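Local coordinates for uncharacterized conserved protein YjbQ/UPF0047 family, ortholog yugU B.subtilis (Clostridium acetobutylicum, PDB 1VMH) that is of unknown function but has the YjbQ-like fold of the UPF0047 family and assembles as three copies of one chain, at residues Ile30-Leu35 against Gln124-Thr129; Ile61-Asn66 against Ser107-Ile112. One frame throughout, in Å; residues are numbered along the deposited sequence.

Interaction 1. Residues Ile30-Leu35 against Gln124-Thr129; sequences IDITNL and QGIYFT
Thr-33 turns its hydroxyl anti to its own carbonyl carbon (chi1 -50°), where OG1 meets the backbone of Ile-126, and Asp-31 swings CG anti to its backbone N (chi1 -174°). The Asp-31 torsion makes an Asx turn at the end of strand 28-31, which pairs antiparallel with strand 124-130, just where helix 33-43 begins. OD1 of Asp-31 accepts from N of Thr-33 at 2.9 Å, nearly along its C-O axis, and from OG1 of Thr-33 on the syn side, so one short acidic side chain fixes turn and hydroxyl. That hydroxyl accepts from N of Ile-126, with N 2.9 Å from OG1 of Thr-33 and the bond almost straight at 169°; a threonine can donate and accept at once. Upstream, Ile-30 and Phe-128 form a hydrogen-bonded pair, their side chains side by side, Ile-30 CD1 4.1 Å from CD1 of Phe-128, which also packs on Leu-21 of strand 18-22. On the other face CE1 of Tyr-127 lies 3.8 Å from CB of Asp-31, while the OH of Tyr-127 bonds to O of Glu-65. The side chain of Ile-32, the N-cap residue, crosses that of Ile-126 at about a right angle, and N of Ile-32 donates to O of Ile-126 at 2.8 Å.

Interaction 2. Residues Ile61-Asn66 against Ser107-Ile112; sequences ITINEN and SSQQII
Gln-109 meets Ile-61 through both halves of its side chain: CG rests 3.6 Å from CG2 of Ile-61, and the amide NE2 donates to O of Ile-61 at 3.0 Å. The two sheets of the YjbQ-like fold come together here, at Ile-61 and Ser-108, and splay apart from there, with side chains filling the wedge; strands 61-65 and 108-112 are inclined at 45° and 5.9 Å apart at their closest, without any backbone hydrogen bond between the two segments. The amide bond is nearly straight (166°), and the acceptor lies in the amide plane of Gln-109, yet NE2 stands above the carbonyl plane of Ile-61. A bend at chi2 (-65°) turns the amide toward the main-chain carbonyl of Ile-61, leaving CB and CG against CG2, the two side chains sliding past each other in opposite directions. Glutamine suits the place because its methylenes pack like a hydrocarbon while its end can bind a main-chain carbonyl. Next along, CD1 of Ile-63 touches both CB of Gln-109 and, at 3.7 Å, CG1 of Ile-111, where branched apolar chains fill the widening gap.

Further out, strand 124-130 lies beside strand 59-65, and Ile-126 packs on Ile-111. Thr-62 points away from strand 108-112, its OG1 bonding to Ser-103 of the second subunit, while NE2 of Gln-110 donates to OE1 of Gln-110 of the second subunit.

Overall arrangement
Interactions 1 and 2 lie with centres about 7 Å apart and share the three-stranded sheet, in which strand 124-130 runs between 28-31 and 59-65. Interaction 1 joins strands within that sheet; interaction 2 sets its other outer strand against the five-stranded sheet. Two probable main-chain hydrogen bonds carry one into the other: N of Tyr-127 is 2.9 Å from O of Thr-62, and N of Gly-125 is 2.9 Å from O of Asn-64. In sequence, interaction 2 is nested inside the loop closed by interaction 1. The bound sodium ion is nearer to interaction 2, about 7 Å from the side chain of Gln-109 against about 14 Å from that of Tyr-127.

Interaction 1. Residues Ile30-Leu35 against Gln124-Thr129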
loop_
_atom_site.group_PDB
_atom_site.type_symbol
_atom_site.label_atom_id
_atom_site.label_comp_id
_atom_site.label_asym_id
_atom_site.label_seq_id
_atom_site.Cartn_x
_atom_site.Cartn_y
_atom_site.Cartn_z
ATOM N N ILE A 30 -9.001 -12.339 -7.662
ATOM C CA ILE A 30 -8.446 -13.556 -8.269
ATOM C C ILE A 30 -7.201 -13.970 -7.464
ATOM O O ILE A 30 -6.242 -13.195 -7.319
ATOM C CB ILE A 30 -8.079 -13.341 -9.756
ATOM C CG1 ILE A 30 -9.341 -12.941 -10.550
ATOM C CG2 ILE A 30 -7.443 -14.615 -10.302
ATOM C CD1 ILE A 30 -9.524 -11.458 -10.717
ATOM N N ASP A 31 -7.214 -15.194 -6.922
ATOM C CA ASP A 31 -6.115 -15.683 -6.094
ATOM C C ASP A 31 -4.970 -16.128 -6.994
ATOM O O ASP A 31 -5.081 -17.133 -7.692
ATOM C CB ASP A 31 -6.589 -16.870 -5.251
ATOM C CG ASP A 31 -5.550 -17.329 -4.256
ATOM O OD1 ASP A 31 -4.356 -17.097 -4.457
ATOM O OD2 ASP A 31 -5.937 -18.013 -3.287
ATOM N N ILE A 32 -3.896 -15.348 -6.994
ATOM C CA ILE A 32 -2.732 -15.596 -7.824
ATOM C C ILE A 32 -1.552 -16.141 -7.047
ATOM O O ILE A 32 -0.420 -16.191 -7.550
ATOM C CB ILE A 32 -2.320 -14.338 -8.623
ATOM C CG1 ILE A 32 -2.045 -13.129 -7.707
ATOM C CG2 ILE A 32 -3.445 -14.007 -9.595
ATOM C CD1 ILE A 32 -1.382 -11.949 -8.411
ATOM N N THR A 33 -1.795 -16.636 -5.838
ATOM C CA THR A 33 -0.717 -17.140 -4.984
ATOM C C THR A 33 0.111 -18.206 -5.699
ATOM O O THR A 33 1.343 -18.167 -5.662
ATOM C CB THR A 33 -1.260 -17.717 -3.655
ATOM O OG1 THR A 33 -2.163 -16.778 -3.037
ATOM C CG2 THR A 33 -0.161 -18.044 -2.707
ATOM N N ASN A 34 -0.540 -19.151 -6.394
ATOM C CA ASN A 34 0.229 -20.216 -7.040
ATOM C C ASN A 34 1.047 -19.732 -8.234
ATOM O O ASN A 34 2.087 -20.303 -8.532
ATOM C CB ASN A 34 -0.647 -21.390 -7.482
ATOM C CG ASN A 34 0.182 -22.597 -7.874
ATOM O OD1 ASN A 34 0.953 -23.128 -7.043
ATOM N ND2 ASN A 34 0.101 -23.001 -9.157
ATOM N N LEU A 35 0.596 -18.668 -8.902
ATOM C CA LEU A 35 1.365 -18.053 -9.980
ATOM C C LEU A 35 2.626 -17.466 -9.390
ATOM O O LEU A 35 3.713 -17.552 -9.979
ATOM C CB LEU A 35 0.558 -16.988 -10.720
ATOM C CG LEU A 35 -0.780 -17.436 -11.319
ATOM C CD1 LEU A 35 -1.455 -16.239 -12.010
ATOM C CD2 LEU A 35 -0.668 -18.610 -12.247
ATOM N N GLN A 124 -3.532 -16.783 4.250
ATOM C CA GLN A 124 -3.166 -15.547 3.670
ATOM C C GLN A 124 -2.726 -15.795 2.229
ATOM O O GLN A 124 -1.784 -16.490 1.958
ATOM C CB GLN A 124 -2.057 -14.910 4.505
ATOM C CG GLN A 124 -1.744 -13.528 4.087
ATOM C CD GLN A 124 -0.644 -12.896 4.915
ATOM O OE1 GLN A 124 0.417 -13.504 5.170
ATOM N NE2 GLN A 124 -0.838 -11.623 5.254
ATOM N N GLY A 125 -3.428 -15.174 1.280
ATOM C CA GLY A 125 -3.161 -15.312 -0.165
ATOM C C GLY A 125 -3.000 -13.996 -0.855
ATOM O O GLY A 125 -3.365 -12.966 -0.321
ATOM N N ILE A 126 -2.432 -14.068 -2.055
ATOM C CA ILE A 126 -2.102 -12.908 -2.880
ATOM C C ILE A 126 -3.158 -12.806 -3.953
ATOM O O ILE A 126 -3.435 -13.806 -4.644
ATOM C CB ILE A 126 -0.746 -13.050 -3.539
ATOM C CG1 ILE A 126 0.374 -13.304 -2.523
ATOM C CG2 ILE A 126 -0.462 -11.783 -4.350
ATOM C CD1 ILE A 126 1.590 -14.000 -3.127
ATOM N N TYR A 127 -3.805 -11.639 -4.076
ATOM C CA TYR A 127 -4.903 -11.408 -4.986
ATOM C C TYR A 127 -4.667 -10.298 -5.970
ATOM O O TYR A 127 -4.181 -9.231 -5.621
ATOM C CB TYR A 127 -6.128 -11.012 -4.194
ATOM C CG TYR A 127 -6.823 -12.118 -3.491
ATOM C CD1 TYR A 127 -7.658 -12.964 -4.195
ATOM C CD2 TYR A 127 -6.702 -12.295 -2.137
ATOM C CE1 TYR A 127 -8.344 -13.975 -3.565
ATOM C CE2 TYR A 127 -7.409 -13.283 -1.496
ATOM C CZ TYR A 127 -8.218 -14.119 -2.225
ATOM O OH TYR A 127 -8.954 -15.125 -1.593
ATOM N N PHE A 128 -4.989 -10.562 -7.228
ATOM C CA PHE A 128 -5.254 -9.511 -8.207
ATOM C C PHE A 128 -6.682 -8.996 -7.970
ATOM O O PHE A 128 -7.626 -9.800 -7.940
ATOM C CB PHE A 128 -5.171 -10.119 -9.601
ATOM C CG PHE A 128 -5.289 -9.144 -10.718
ATOM C CD1 PHE A 128 -6.501 -8.743 -11.177
ATOM C CD2 PHE A 128 -4.159 -8.624 -11.337
ATOM C CE1 PHE A 128 -6.609 -7.826 -12.230
ATOM C CE2 PHE A 128 -4.277 -7.748 -12.392
ATOM C CZ PHE A 128 -5.480 -7.339 -12.817
ATOM N N THR A 129 -6.851 -7.680 -7.751
ATOM C CA THR A 129 -8.137 -7.076 -7.450
ATOM C C THR A 129 -8.618 -6.299 -8.692
ATOM O O THR A 129 -8.164 -5.176 -8.973
ATOM C CB THR A 129 -8.105 -6.150 -6.192
ATOM O OG1 THR A 129 -7.210 -5.054 -6.418
ATOM C CG2 THR A 129 -7.487 -6.924 -5.011
#

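Interaction 2. Residues Ile61-Asn66 against Ser107-Ile112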
loop_
_atom_site.group_PDB
_atom_site.type_symbol
_atom_site.label_atom_id
_atom_site.label_comp_id
_atom_site.label_asym_id
_atom_site.label_seq_id
_atom_site.Cartn_x
_atom_site.Cartn_y
_atom_site.Cartn_z
ATOM N N ILE A 61 -3.289 -5.014 -6.426
ATOM C CA ILE A 61 -2.845 -6.249 -5.763
ATOM C C ILE A 61 -3.074 -6.089 -4.271
ATOM O O ILE A 61 -2.771 -5.039 -3.710
ATOM C CB ILE A 61 -1.342 -6.534 -5.986
ATOM C CG1 ILE A 61 -0.971 -6.475 -7.483
ATOM C CG2 ILE A 61 -0.939 -7.853 -5.350
ATOM C CD1 ILE A 61 -1.505 -7.546 -8.391
ATOM N N THR A 62 -3.621 -7.094 -3.614
ATOM C CA THR A 62 -3.693 -7.086 -2.164
ATOM C C THR A 62 -3.400 -8.461 -1.608
ATOM O O THR A 62 -3.305 -9.418 -2.360
ATOM C CB THR A 62 -5.072 -6.619 -1.638
ATOM O OG1 THR A 62 -4.936 -6.241 -0.244
ATOM C CG2 THR A 62 -6.126 -7.672 -1.807
ATOM N N ILE A 63 -3.226 -8.569 -0.303
ATOM C CA ILE A 63 -2.996 -9.891 0.365
ATOM C C ILE A 63 -4.058 -9.990 1.425
ATOM O O ILE A 63 -4.186 -9.066 2.232
ATOM C CB ILE A 63 -1.572 -9.968 0.932
ATOM C CG1 ILE A 63 -0.547 -9.887 -0.221
ATOM C CG2 ILE A 63 -1.353 -11.217 1.758
ATOM C CD1 ILE A 63 0.932 -9.982 0.136
ATOM N N ASN A 64 -4.818 -11.074 1.452
ATOM C CA ASN A 64 -5.896 -11.152 2.418
ATOM C C ASN A 64 -6.345 -12.602 2.532
ATOM O O ASN A 64 -5.708 -13.508 1.995
ATOM C CB ASN A 64 -7.029 -10.155 2.103
ATOM C CG ASN A 64 -7.688 -9.594 3.359
ATOM O OD1 ASN A 64 -8.219 -10.360 4.163
ATOM N ND2 ASN A 64 -7.630 -8.265 3.545
ATOM N N GLU A 65 -7.429 -12.819 3.271
ATOM C CA GLU A 65 -8.014 -14.147 3.500
ATOM C C GLU A 65 -8.268 -14.878 2.192
ATOM O O GLU A 65 -8.932 -14.328 1.303
ATOM C CB GLU A 65 -9.342 -13.958 4.228
ATOM C CG GLU A 65 -10.273 -15.162 4.250
ATOM C CD GLU A 65 -9.775 -16.255 5.150
ATOM O OE1 GLU A 65 -9.315 -15.952 6.271
ATOM O OE2 GLU A 65 -9.816 -17.425 4.736
ATOM N N ASN A 66 -7.816 -16.132 2.121
ATOM C CA ASN A 66 -7.921 -16.891 0.884
ATOM C C ASN A 66 -8.728 -18.159 0.966
ATOM O O ASN A 66 -8.680 -18.962 0.029
ATOM C CB ASN A 66 -6.489 -17.229 0.380
ATOM C CG ASN A 66 -5.789 -18.221 1.276
ATOM O OD1 ASN A 66 -6.327 -18.598 2.313
ATOM N ND2 ASN A 66 -4.602 -18.721 0.847
ATOM N N SER A 107 -0.704 -0.810 -6.106
ATOM C CA SER A 107 -0.198 -1.238 -7.407
ATOM C C SER A 107 0.715 -2.456 -7.319
ATOM O O SER A 107 0.883 -3.145 -8.323
ATOM C CB SER A 107 0.548 -0.072 -8.079
ATOM O OG SER A 107 1.589 0.429 -7.224
ATOM N N SER A 108 1.214 -2.784 -6.136
ATOM C CA SER A 108 2.057 -3.960 -5.943
ATOM C C SER A 108 1.998 -4.411 -4.512
ATOM O O SER A 108 1.601 -3.668 -3.601
ATOM C CB SER A 108 3.509 -3.656 -6.321
ATOM O OG SER A 108 4.125 -2.807 -5.359
ATOM N N GLN A 109 2.361 -5.664 -4.317
ATOM C CA GLN A 109 2.659 -6.158 -3.002
ATOM C C GLN A 109 3.935 -7.004 -3.088
ATOM O O GLN A 109 4.355 -7.492 -4.160
ATOM C CB GLN A 109 1.505 -6.949 -2.403
ATOM C CG GLN A 109 0.186 -6.189 -2.336
ATOM C CD GLN A 109 0.202 -5.009 -1.417
ATOM O OE1 GLN A 109 1.074 -4.880 -0.554
ATOM N NE2 GLN A 109 -0.809 -4.137 -1.560
ATOM N N GLN A 110 4.512 -7.269 -1.924
ATOM C CA GLN A 110 5.727 -8.077 -1.852
ATOM C C GLN A 110 5.646 -9.056 -0.701
ATOM O O GLN A 110 4.969 -8.809 0.312
ATOM C CB GLN A 110 7.001 -7.251 -1.889
ATOM C CG GLN A 110 7.227 -6.347 -0.758
ATOM C CD GLN A 110 8.575 -5.617 -0.895
ATOM O OE1 GLN A 110 9.506 -6.025 -1.668
ATOM N NE2 GLN A 110 8.665 -4.524 -0.197
ATOM N N ILE A 111 6.280 -10.215 -0.910
ATOM C CA ILE A 111 6.209 -11.325 0.014
ATOM C C ILE A 111 7.635 -11.850 0.205
ATOM O O ILE A 111 8.406 -11.994 -0.745
ATOM C CB ILE A 111 5.287 -12.434 -0.541
ATOM C CG1 ILE A 111 3.917 -11.863 -0.946
ATOM C CG2 ILE A 111 5.130 -13.583 0.470
ATOM C CD1 ILE A 111 3.829 -11.416 -2.390
ATOM N N ILE A 112 7.974 -12.168 1.439
ATOM C CA ILE A 112 9.261 -12.725 1.761
ATOM C C ILE A 112 9.309 -14.152 1.262
ATOM O O ILE A 112 8.310 -14.911 1.365
ATOM C CB ILE A 112 9.482 -12.694 3.260
ATOM C CG1 ILE A 112 9.583 -11.237 3.745
ATOM C CG2 ILE A 112 10.765 -13.444 3.652
ATOM C CD1 ILE A 112 9.269 -11.043 5.277
#